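Long-range contacts in pertussis toxin-like subunit ArtA (Escherichia coli, PDB 4Z9D), which binds NAD and, as the catalytic subunit of a pertussis-like AB5 toxin, probably transfers ADP-ribose from it to trimeric G proteins: residues I51-S56 / N117-V122; R76-R81 / A133-Y138; R83-F88 / G127-E132. The protein carries 2 engineered substitutions. One frame throughout, in Å; residues are numbered along the deposited sequence.

Contact 1 of 3, residues I51-S56 / N117-V122; sequences IATTTS and NDIVAV. Engineered in segment 117-122: D118 (natural residue Glu). With NAD (nicotinamide-adenine-dinucleotide), chain F.
The carbonyl oxygen of I119 is gripped twice by one residue of the facing strand, T53. T53 N donates to I119 O at 3.0 Å, nearly along the C=O axis, while T53 OG1 donates to I119 O over 2.8 Å from above the carbonyl plane. The hydroxyl can do this because it sits between its own backbone N and carbonyl carbon (chi1 71°), a rotation that turns it back onto the neighbouring strand. In return I119 N bonds to T53 O, a longer link of 3.3 Å, and a second reciprocal pair joins I51 with A121. These are the hydrogen-bonded pairs of an antiparallel ladder between strands 50-54 and 118-122, the latter central in a three-stranded sheet of the ADP-ribosyltransferase-type fold. On the face carrying A52, T54 and D118 lies bound NAD. The methyl CB of A52 touches C2N of the nicotinamide ring at 3.6 Å, and OD1 of D118, an engineered aspartate in place of the natural glutamate, comes within 3.7 Å of ring atom C6N. A water lies between D118 OD1 and T53 O. I51, T53, I119 and A121 share the other face, where the T53 hydroxyl is the polar group; beside its end T55 CG2 meets I119 CD1 at 3.5 Å, the two side chains crossing at about a right angle. Beyond the ladder T55 N takes a lone pair of N117 O in the carbonyl plane, and T54 OG1 accepts from S56 N at 3.1 Å in an ST turn. E59 of the following helix bonds to T54 OG1 and N117 ND2, and its backbone N is capped by S56 OG.

Contact 2 of 3, residues R76-R81 / A133-Y138; sequences RLYRYR and AVELTY
R79 lies alongside V134, the two side chains pointing the same way from a hydrogen-bonded antiparallel pair. From CB the arginine chain runs out with CG anti to the backbone N (chi1 -175°), stays extended through CD, then bends at chi3 (67°), which swings its guanidinium toward V134 on the neighbouring strand. There V134 CB lies over one face of the group, and V134 CG2 is 3.7 Å from R79 NH2. The other terminal nitrogen, R79 NH1, meets the methyl CD2 of L136, whose side chain crosses that of the arginine at about a right angle. A charged group thus rests on aliphatic carbon, and its charge is met by D147 of strand 144-152, which forms a salt bridge with NH2.

The backbones beneath are joined by R79 N to V134 O at 2.9 Å, V134 N to R79 O at 3.0 Å, and L136 N to L77 O at 2.8 Å. On the opposite face the aromatic side chains lean over the partner strand: Y78 CE1 touches E135 CG at 3.3 Å, the two side chains running side by side, and Y80 CE1 presses on the methyl of A133 at 3.5 Å. The carboxylate of E135 continues to R76, a long salt bridge.

Strands 77-83 and 130-139 are the inner pair of a four-stranded antiparallel sheet, flanked by 6-11 and 144-152. Helix 57-68 covers the face of R79 and L136, while helix 15-21, through P15, packs against Y78, Y80 and A133.

Contact 3 of 3, residues R83-F88 / G127-E132; sequences RANNIF and GENIVE
R83 and N129 exchange two hydrogen bonds, each using the backbone of R83. R83 N donates to N129 O at 2.8 Å, in the carbonyl plane, and R83 O receives the side-chain amide ND2 of N129 at 3.0 Å. That second bond is almost straight (178° at the hydrogen), and its acceptor lies in the amide plane, which should hold the amide's rotation. The same ND2 also lies over one face of the R83 guanidinium, 3.8 Å above its plane and offset toward the rim, with the two flat groups 33° apart. An asparagine side chain thus takes the place of a second backbone partner where strand 77-83 ends and the short 3-10 turn 127-129 leads into strand 130-139. N85 ND2 approaches N129 ND2 to 3.3 Å, two donors that do not bond, with the amide planes steeply inclined. Further out, N85 OD1 accepts from I87 N at 3.2 Å in an Asx turn, and N85 to F88 form a type I beta turn closed by F88 N to N85 O. The bend of the R83 chain at chi3 (62°) turns its guanidinium toward T161 and V157, where NH1 bonds to T161 OG1 and NH2 to V157 O.

Overall arrangement
Contacts 1 and 2 are both buried antiparallel ladders, but they belong to different sheets; their centres lie about 16 Å apart and the two contacts do not touch. Contact 1, nearest the centre of the chain, lines the NAD pocket and adds a threonine hydroxyl to its backbone bonds; contact 2 lies further out and sets arginine and tyrosine side chains against aliphatic carbon. Contact 3 is partly buried, covers less than half the area of either, and rests on one backbone bond and one asparagine amide. It also touches both: I87 O probably accepts from V122 N of contact 1, while R81 on strand 77-83 probably bonds to V131 and forms a salt bridge with E132, continuing across the strand pair of contact 2.

Contact 1 of 3, residues I51-S56 / N117-V122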
loop_
_atom_site.group_PDB
_atom_site.type_symbol
_atom_site.label_atom_id
_atom_site.label_comp_id
_atom_site.label_asym_id
_atom_site.label_seq_id
_atom_site.Cartn_x
_atom_site.Cartn_y
_atom_site.Cartn_z
ATOM N N ILE A 51 2.445 0.671 5.866
ATOM C CA ILE A 51 2.211 -0.348 4.835
ATOM C C ILE A 51 1.454 0.321 3.695
ATOM O O ILE A 51 0.343 0.799 3.887
ATOM C CB ILE A 51 1.404 -1.537 5.381
ATOM C CG1 ILE A 51 2.109 -2.152 6.600
ATOM C CG2 ILE A 51 1.161 -2.582 4.294
ATOM C CD1 ILE A 51 1.190 -2.999 7.486
ATOM N N ALA A 52 2.064 0.379 2.516
ATOM C CA ALA A 52 1.498 1.131 1.400
ATOM C C ALA A 52 0.333 0.404 0.747
ATOM O O ALA A 52 0.387 -0.806 0.528
ATOM C CB ALA A 52 2.568 1.407 0.357
ATOM N N THR A 53 -0.714 1.154 0.418
ATOM C CA THR A 53 -1.849 0.632 -0.355
ATOM C C THR A 53 -2.311 1.708 -1.333
ATOM O O THR A 53 -1.845 2.846 -1.266
ATOM C CB THR A 53 -3.052 0.228 0.541
ATOM O OG1 THR A 53 -3.675 1.409 1.068
ATOM C CG2 THR A 53 -2.629 -0.669 1.700
ATOM N N THR A 54 -3.213 1.356 -2.250
ATOM C CA THR A 54 -3.770 2.355 -3.156
ATOM C C THR A 54 -5.237 2.046 -3.398
ATOM O O THR A 54 -5.641 0.879 -3.380
ATOM C CB THR A 54 -3.029 2.385 -4.526
ATOM O OG1 THR A 54 -3.676 3.311 -5.419
ATOM C CG2 THR A 54 -3.050 0.999 -5.171
ATOM N N THR A 55 -6.035 3.081 -3.626
ATOM C CA THR A 55 -7.448 2.873 -3.941
ATOM C C THR A 55 -7.645 2.474 -5.398
ATOM O O THR A 55 -8.728 2.025 -5.785
ATOM C CB THR A 55 -8.288 4.127 -3.684
ATOM O OG1 THR A 55 -7.766 5.220 -4.450
ATOM C CG2 THR A 55 -8.292 4.482 -2.197
ATOM N N SER A 56 -6.602 2.660 -6.202
ATOM C CA SER A 56 -6.703 2.543 -7.656
ATOM C C SER A 56 -6.222 1.209 -8.242
ATOM O O SER A 56 -5.036 0.881 -8.189
ATOM C CB SER A 56 -5.928 3.697 -8.300
ATOM O OG SER A 56 -5.772 3.522 -9.698
ATOM N N ASN A 117 -4.577 8.794 -4.558
ATOM C CA ASN A 117 -5.017 7.426 -4.283
ATOM C C ASN A 117 -4.204 6.715 -3.213
ATOM O O ASN A 117 -4.511 5.581 -2.848
ATOM C CB ASN A 117 -4.984 6.616 -5.569
ATOM C CG ASN A 117 -5.908 7.182 -6.617
ATOM O OD1 ASN A 117 -7.039 7.564 -6.313
ATOM N ND2 ASN A 117 -5.419 7.289 -7.846
ATOM N N ASP A 118 -3.171 7.373 -2.702
ATOM C CA ASP A 118 -2.327 6.735 -1.695
ATOM C C ASP A 118 -2.964 6.711 -0.320
ATOM O O ASP A 118 -3.469 7.727 0.164
ATOM C CB ASP A 118 -0.967 7.424 -1.596
ATOM C CG ASP A 118 -0.154 7.284 -2.862
ATOM O OD1 ASP A 118 0.409 6.185 -3.060
ATOM O OD2 ASP A 118 -0.063 8.262 -3.643
ATOM N N ILE A 119 -2.913 5.535 0.298
ATOM C CA ILE A 119 -3.404 5.334 1.655
ATOM C C ILE A 119 -2.374 4.473 2.377
ATOM O O ILE A 119 -1.893 3.486 1.820
ATOM C CB ILE A 119 -4.793 4.679 1.675
ATOM C CG1 ILE A 119 -5.846 5.683 1.184
ATOM C CG2 ILE A 119 -5.146 4.215 3.075
ATOM C CD1 ILE A 119 -7.218 5.123 1.112
ATOM N N VAL A 120 -1.983 4.852 3.588
ATOM C CA VAL A 120 -1.062 4.002 4.333
ATOM C C VAL A 120 -1.752 3.404 5.545
ATOM O O VAL A 120 -2.576 4.059 6.173
ATOM C CB VAL A 120 0.201 4.761 4.801
ATOM C CG1 VAL A 120 1.001 5.258 3.591
ATOM C CG2 VAL A 120 -0.167 5.932 5.685
ATOM N N ALA A 121 -1.395 2.164 5.874
ATOM C CA ALA A 121 -1.834 1.552 7.124
ATOM C C ALA A 121 -0.683 1.626 8.085
ATOM O O ALA A 121 0.478 1.476 7.696
ATOM C CB ALA A 121 -2.260 0.123 6.916
ATOM N N VAL A 122 -0.987 1.838 9.351
ATOM C CA VAL A 122 0.086 1.913 10.328
ATOM C C VAL A 122 0.298 0.565 11.029
ATOM O O VAL A 122 -0.638 -0.044 11.553
ATOM C CB VAL A 122 -0.175 3.043 11.356
ATOM C CG1 VAL A 122 -0.164 4.398 10.656
ATOM C CG2 VAL A 122 -1.496 2.832 12.106
HETATM P PA NAD F . 7.589 -2.763 0.790
HETATM O O1A NAD F . 6.454 -2.641 1.741
HETATM O O2A NAD F . 8.983 -2.703 1.301
HETATM O O5B NAD F . 7.355 -4.140 -0.050
HETATM C C5B NAD F . 8.283 -4.670 -1.011
HETATM C C4B NAD F . 8.501 -6.160 -0.675
HETATM O O4B NAD F . 9.205 -6.297 0.596
HETATM C C3B NAD F . 7.176 -6.815 -0.424
HETATM O O3B NAD F . 6.569 -7.119 -1.717
HETATM C C2B NAD F . 7.650 -8.064 0.261
HETATM O O2B NAD F . 8.407 -8.814 -0.675
HETATM C C1B NAD F . 8.646 -7.465 1.266
HETATM N N9A NAD F . 8.119 -6.905 2.561
HETATM C C8A NAD F . 7.420 -5.813 2.869
HETATM N N7A NAD F . 7.263 -5.785 4.195
HETATM C C5A NAD F . 7.881 -6.849 4.716
HETATM C C6A NAD F . 8.028 -7.287 5.980
HETATM N N6A NAD F . 7.468 -6.551 6.937
HETATM N N1A NAD F . 8.700 -8.411 6.277
HETATM C C2A NAD F . 9.268 -9.137 5.231
HETATM N N3A NAD F . 9.101 -8.666 3.922
HETATM C C4A NAD F . 8.414 -7.533 3.697
HETATM O O3 NAD F . 7.456 -1.651 -0.324
HETATM P PN NAD F . 6.066 -1.319 -1.099
HETATM O O1N NAD F . 4.903 -1.459 -0.179
HETATM O O2N NAD F . 6.076 -2.005 -2.410
HETATM O O5D NAD F . 6.292 0.242 -1.308
HETATM C C5D NAD F . 7.452 0.764 -1.968
HETATM C C4D NAD F . 7.116 2.119 -2.600
HETATM O O4D NAD F . 5.909 1.868 -3.400
HETATM C C3D NAD F . 6.740 3.168 -1.537
HETATM O O3D NAD F . 7.015 4.491 -2.011
HETATM C C2D NAD F . 5.239 2.962 -1.502
HETATM O O2D NAD F . 4.567 4.104 -0.926
HETATM C C1D NAD F . 4.891 2.792 -2.975
HETATM N N1N NAD F . 3.512 2.199 -3.104
HETATM C C2N NAD F . 3.331 0.794 -3.088
HETATM C C3N NAD F . 2.068 0.206 -3.162
HETATM C C7N NAD F . 1.903 -1.192 -3.161
HETATM O O7N NAD F . 0.698 -1.681 -3.517
HETATM N N7N NAD F . 2.953 -1.961 -2.860
HETATM C C4N NAD F . 0.957 1.042 -3.250
HETATM C C5N NAD F . 1.115 2.427 -3.273
HETATM C C6N NAD F . 2.372 3.017 -3.190
HETATM O O HOH W 1 0.343 4.483 -0.579
#

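Contact 2 of 3, residues R76-R81 / A133-Y138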
loop_
_atom_site.group_PDB
_atom_site.type_symbol
_atom_site.label_atom_id
_atom_site.label_comp_id
_atom_site.label_asym_id
_atom_site.label_seq_id
_atom_site.Cartn_x
_atom_site.Cartn_y
_atom_site.Cartn_z
ATOM N N ARG A 76 6.817 -14.072 -7.995
ATOM C CA ARG A 76 5.481 -13.659 -8.391
ATOM C C ARG A 76 4.996 -12.477 -7.585
ATOM O O ARG A 76 5.533 -12.181 -6.526
ATOM C CB ARG A 76 4.503 -14.819 -8.222
ATOM C CG ARG A 76 5.037 -16.137 -8.737
ATOM C CD ARG A 76 4.162 -17.284 -8.318
ATOM N NE ARG A 76 3.404 -17.828 -9.440
ATOM C CZ ARG A 76 3.849 -18.787 -10.248
ATOM N NH1 ARG A 76 5.056 -19.315 -10.059
ATOM N NH2 ARG A 76 3.088 -19.220 -11.247
ATOM N N LEU A 77 3.972 -11.813 -8.105
ATOM C CA LEU A 77 3.336 -10.705 -7.427
ATOM C C LEU A 77 1.855 -11.006 -7.342
ATOM O O LEU A 77 1.288 -11.650 -8.225
ATOM C CB LEU A 77 3.567 -9.389 -8.164
ATOM C CG LEU A 77 4.992 -8.872 -8.185
ATOM C CD1 LEU A 77 5.070 -7.636 -9.070
ATOM C CD2 LEU A 77 5.405 -8.554 -6.765
ATOM N N TYR A 78 1.240 -10.548 -6.263
ATOM C CA TYR A 78 -0.185 -10.715 -6.043
ATOM C C TYR A 78 -0.795 -9.345 -5.795
ATOM O O TYR A 78 -0.149 -8.471 -5.216
ATOM C CB TYR A 78 -0.456 -11.633 -4.844
ATOM C CG TYR A 78 0.156 -13.016 -4.964
ATOM C CD1 TYR A 78 -0.607 -14.102 -5.353
ATOM C CD2 TYR A 78 1.498 -13.231 -4.659
ATOM C CE1 TYR A 78 -0.061 -15.362 -5.443
ATOM C CE2 TYR A 78 2.058 -14.494 -4.752
ATOM C CZ TYR A 78 1.272 -15.556 -5.147
ATOM O OH TYR A 78 1.818 -16.819 -5.244
ATOM N N ARG A 79 -2.028 -9.150 -6.245
ATOM C CA ARG A 79 -2.792 -7.976 -5.857
ATOM C C ARG A 79 -3.780 -8.394 -4.781
ATOM O O ARG A 79 -4.632 -9.242 -5.029
ATOM C CB ARG A 79 -3.534 -7.373 -7.057
ATOM C CG ARG A 79 -4.264 -6.072 -6.746
ATOM C CD ARG A 79 -5.066 -5.567 -7.921
ATOM N NE ARG A 79 -6.186 -6.449 -8.251
ATOM C CZ ARG A 79 -6.293 -7.157 -9.372
ATOM N NH1 ARG A 79 -5.357 -7.083 -10.300
ATOM N NH2 ARG A 79 -7.356 -7.920 -9.570
ATOM N N TYR A 80 -3.651 -7.822 -3.591
ATOM C CA TYR A 80 -4.585 -8.096 -2.507
ATOM C C TYR A 80 -5.642 -7.009 -2.417
ATOM O O TYR A 80 -5.328 -5.822 -2.536
ATOM C CB TYR A 80 -3.833 -8.207 -1.173
ATOM C CG TYR A 80 -2.978 -9.433 -1.061
ATOM C CD1 TYR A 80 -3.498 -10.612 -0.527
ATOM C CD2 TYR A 80 -1.657 -9.425 -1.490
ATOM C CE1 TYR A 80 -2.719 -11.742 -0.420
ATOM C CE2 TYR A 80 -0.876 -10.556 -1.407
ATOM C CZ TYR A 80 -1.410 -11.711 -0.863
ATOM O OH TYR A 80 -0.631 -12.841 -0.762
ATOM N N ARG A 81 -6.894 -7.407 -2.221
ATOM C CA ARG A 81 -7.946 -6.436 -1.950
ATOM C C ARG A 81 -8.208 -6.425 -0.463
ATOM O O ARG A 81 -8.357 -7.477 0.148
ATOM C CB ARG A 81 -9.238 -6.756 -2.699
ATOM C CG ARG A 81 -10.182 -5.563 -2.679
ATOM C CD ARG A 81 -11.595 -5.908 -3.123
ATOM N NE ARG A 81 -11.652 -6.655 -4.375
ATOM C CZ ARG A 81 -12.186 -6.200 -5.507
ATOM N NH1 ARG A 81 -12.697 -4.976 -5.572
ATOM N NH2 ARG A 81 -12.208 -6.977 -6.582
ATOM N N ALA A 133 -7.069 -12.458 -3.048
ATOM C CA ALA A 133 -5.817 -12.220 -3.733
ATOM C C ALA A 133 -5.951 -12.630 -5.188
ATOM O O ALA A 133 -6.756 -13.493 -5.517
ATOM C CB ALA A 133 -4.699 -12.981 -3.076
ATOM N N VAL A 134 -5.177 -11.983 -6.051
ATOM C CA VAL A 134 -5.076 -12.378 -7.454
ATOM C C VAL A 134 -3.602 -12.467 -7.838
ATOM O O VAL A 134 -2.878 -11.476 -7.715
ATOM C CB VAL A 134 -5.788 -11.363 -8.384
ATOM C CG1 VAL A 134 -5.559 -11.726 -9.849
ATOM C CG2 VAL A 134 -7.268 -11.302 -8.073
ATOM N N GLU A 135 -3.148 -13.628 -8.313
ATOM C CA GLU A 135 -1.778 -13.741 -8.826
ATOM C C GLU A 135 -1.678 -12.941 -10.110
ATOM O O GLU A 135 -2.537 -13.079 -10.970
ATOM C CB GLU A 135 -1.383 -15.197 -9.117
ATOM C CG GLU A 135 -1.842 -16.216 -8.097
ATOM C CD GLU A 135 -1.215 -17.590 -8.317
ATOM O OE1 GLU A 135 -1.614 -18.546 -7.609
ATOM O OE2 GLU A 135 -0.326 -17.710 -9.193
ATOM N N LEU A 136 -0.633 -12.135 -10.258
ATOM C CA LEU A 136 -0.466 -11.336 -11.477
ATOM C C LEU A 136 0.464 -12.037 -12.453
ATOM O O LEU A 136 1.462 -12.625 -12.053
ATOM C CB LEU A 136 0.068 -9.936 -11.149
ATOM C CG LEU A 136 -0.790 -9.069 -10.219
ATOM C CD1 LEU A 136 -0.135 -7.740 -9.926
ATOM C CD2 LEU A 136 -2.160 -8.850 -10.833
ATOM N N THR A 137 0.102 -12.039 -13.731
ATOM C CA THR A 137 0.986 -12.600 -14.750
ATOM C C THR A 137 1.729 -11.474 -15.469
ATOM O O THR A 137 1.201 -10.368 -15.600
ATOM C CB THR A 137 0.201 -13.448 -15.767
ATOM O OG1 THR A 137 -0.636 -12.588 -16.538
ATOM C CG2 THR A 137 -0.676 -14.483 -15.045
ATOM N N TYR A 138 2.936 -11.759 -15.953
ATOM C CA TYR A 138 3.759 -10.760 -16.626
ATOM C C TYR A 138 4.293 -11.288 -17.953
ATOM O O TYR A 138 4.902 -12.357 -17.999
ATOM C CB TYR A 138 4.923 -10.340 -15.739
ATOM C CG TYR A 138 5.800 -9.248 -16.303
ATOM C CD1 TYR A 138 7.164 -9.443 -16.446
ATOM C CD2 TYR A 138 5.273 -8.021 -16.671
ATOM C CE1 TYR A 138 7.981 -8.454 -16.942
ATOM C CE2 TYR A 138 6.083 -7.021 -17.176
ATOM C CZ TYR A 138 7.439 -7.244 -17.301
ATOM O OH TYR A 138 8.255 -6.255 -17.793
#

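Contact 3 of 3, residues R83-F88 / G127-E132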
loop_
_atom_site.group_PDB
_atom_site.type_symbol
_atom_site.label_atom_id
_atom_site.label_comp_id
_atom_site.label_asym_id
_atom_site.label_seq_id
_atom_site.Cartn_x
_atom_site.Cartn_y
_atom_site.Cartn_z
ATOM N N ARG A 83 -10.109 -4.573 3.091
ATOM C CA ARG A 83 -11.031 -3.644 3.728
ATOM C C ARG A 83 -10.258 -2.676 4.615
ATOM O O ARG A 83 -9.481 -3.085 5.480
ATOM C CB ARG A 83 -12.098 -4.378 4.546
ATOM C CG ARG A 83 -12.954 -3.440 5.398
ATOM C CD ARG A 83 -14.173 -4.166 5.959
ATOM N NE ARG A 83 -13.791 -5.262 6.848
ATOM C CZ ARG A 83 -13.341 -5.106 8.095
ATOM N NH1 ARG A 83 -13.198 -3.889 8.610
ATOM N NH2 ARG A 83 -13.028 -6.168 8.827
ATOM N N ALA A 84 -10.436 -1.384 4.363
ATOM C CA ALA A 84 -9.751 -0.358 5.141
ATOM C C ALA A 84 -10.555 -0.039 6.389
ATOM O O ALA A 84 -11.784 -0.149 6.392
ATOM C CB ALA A 84 -9.545 0.910 4.313
ATOM N N ASN A 85 -9.859 0.322 7.455
ATOM C CA ASN A 85 -10.520 0.808 8.668
ATOM C C ASN A 85 -9.671 1.918 9.288
ATOM O O ASN A 85 -8.909 2.563 8.572
ATOM C CB ASN A 85 -10.799 -0.336 9.652
ATOM C CG ASN A 85 -9.562 -1.101 10.051
ATOM O OD1 ASN A 85 -8.433 -0.631 9.889
ATOM N ND2 ASN A 85 -9.771 -2.298 10.605
ATOM N N ASN A 86 -9.823 2.177 10.587
ATOM C CA ASN A 86 -9.182 3.353 11.186
ATOM C C ASN A 86 -7.654 3.228 11.305
ATOM O O ASN A 86 -6.977 4.154 11.740
ATOM C CB ASN A 86 -9.776 3.652 12.564
ATOM C CG ASN A 86 -11.184 4.239 12.494
ATOM O OD1 ASN A 86 -11.829 4.414 13.527
ATOM N ND2 ASN A 86 -11.657 4.561 11.286
ATOM N N ILE A 87 -7.134 2.070 10.922
ATOM C CA ILE A 87 -5.701 1.809 10.840
ATOM C C ILE A 87 -5.103 2.475 9.591
ATOM O O ILE A 87 -3.897 2.728 9.515
ATOM C CB ILE A 87 -5.453 0.262 10.771
ATOM C CG1 ILE A 87 -6.055 -0.447 11.990
ATOM C CG2 ILE A 87 -3.971 -0.093 10.590
ATOM C CD1 ILE A 87 -5.982 -1.968 11.907
ATOM N N PHE A 88 -5.981 2.805 8.647
ATOM C CA PHE A 88 -5.610 3.331 7.335
ATOM C C PHE A 88 -5.810 4.834 7.290
ATOM O O PHE A 88 -6.813 5.349 7.783
ATOM C CB PHE A 88 -6.441 2.667 6.229
ATOM C CG PHE A 88 -6.205 1.182 6.080
ATOM C CD1 PHE A 88 -6.620 0.295 7.070
ATOM C CD2 PHE A 88 -5.595 0.672 4.938
ATOM C CE1 PHE A 88 -6.436 -1.070 6.936
ATOM C CE2 PHE A 88 -5.399 -0.697 4.790
ATOM C CZ PHE A 88 -5.823 -1.571 5.793
ATOM N N GLY A 127 -4.976 -10.287 8.804
ATOM C CA GLY A 127 -5.431 -11.190 7.762
ATOM C C GLY A 127 -6.927 -11.128 7.541
ATOM O O GLY A 127 -7.400 -11.239 6.405
ATOM N N GLU A 128 -7.671 -10.921 8.626
ATOM C CA GLU A 128 -9.125 -10.849 8.571
ATOM C C GLU A 128 -9.652 -9.658 7.757
ATOM O O GLU A 128 -10.819 -9.644 7.369
ATOM C CB GLU A 128 -9.697 -10.826 9.993
ATOM C CG GLU A 128 -9.756 -12.225 10.598
ATOM C CD GLU A 128 -10.126 -12.241 12.072
ATOM O OE1 GLU A 128 -10.623 -13.295 12.536
ATOM O OE2 GLU A 128 -9.914 -11.216 12.768
ATOM N N ASN A 129 -8.804 -8.662 7.506
ATOM C CA ASN A 129 -9.187 -7.527 6.669
ATOM C C ASN A 129 -9.033 -7.806 5.178
ATOM O O ASN A 129 -9.495 -7.030 4.342
ATOM C CB ASN A 129 -8.339 -6.299 6.999
ATOM C CG ASN A 129 -8.785 -5.616 8.252
ATOM O OD1 ASN A 129 -8.699 -6.188 9.335
ATOM N ND2 ASN A 129 -9.260 -4.378 8.125
ATOM N N ILE A 130 -8.352 -8.891 4.843
ATOM C CA ILE A 130 -8.015 -9.141 3.451
ATOM C C ILE A 130 -9.083 -9.993 2.789
ATOM O O ILE A 130 -9.357 -11.117 3.207
ATOM C CB ILE A 130 -6.633 -9.790 3.331
ATOM C CG1 ILE A 130 -5.592 -8.874 3.994
ATOM C CG2 ILE A 130 -6.263 -10.019 1.864
ATOM C CD1 ILE A 130 -4.296 -9.566 4.346
ATOM N N VAL A 131 -9.681 -9.438 1.743
ATOM C CA VAL A 131 -10.808 -10.051 1.063
ATOM C C VAL A 131 -10.376 -11.204 0.178
ATOM O O VAL A 131 -10.992 -12.278 0.190
ATOM C CB VAL A 131 -11.562 -8.998 0.212
ATOM C CG1 VAL A 131 -12.730 -9.621 -0.538
ATOM C CG2 VAL A 131 -12.062 -7.878 1.109
ATOM N N GLU A 132 -9.327 -10.970 -0.606
ATOM C CA GLU A 132 -8.959 -11.890 -1.670
ATOM C C GLU A 132 -7.590 -11.554 -2.238
ATOM O O GLU A 132 -7.013 -10.500 -1.946
ATOM C CB GLU A 132 -10.030 -11.868 -2.783
ATOM C CG GLU A 132 -10.178 -10.509 -3.465
ATOM C CD GLU A 132 -11.383 -10.423 -4.400
ATOM O OE1 GLU A 132 -11.472 -9.423 -5.149
ATOM O OE2 GLU A 132 -12.236 -11.344 -4.387
#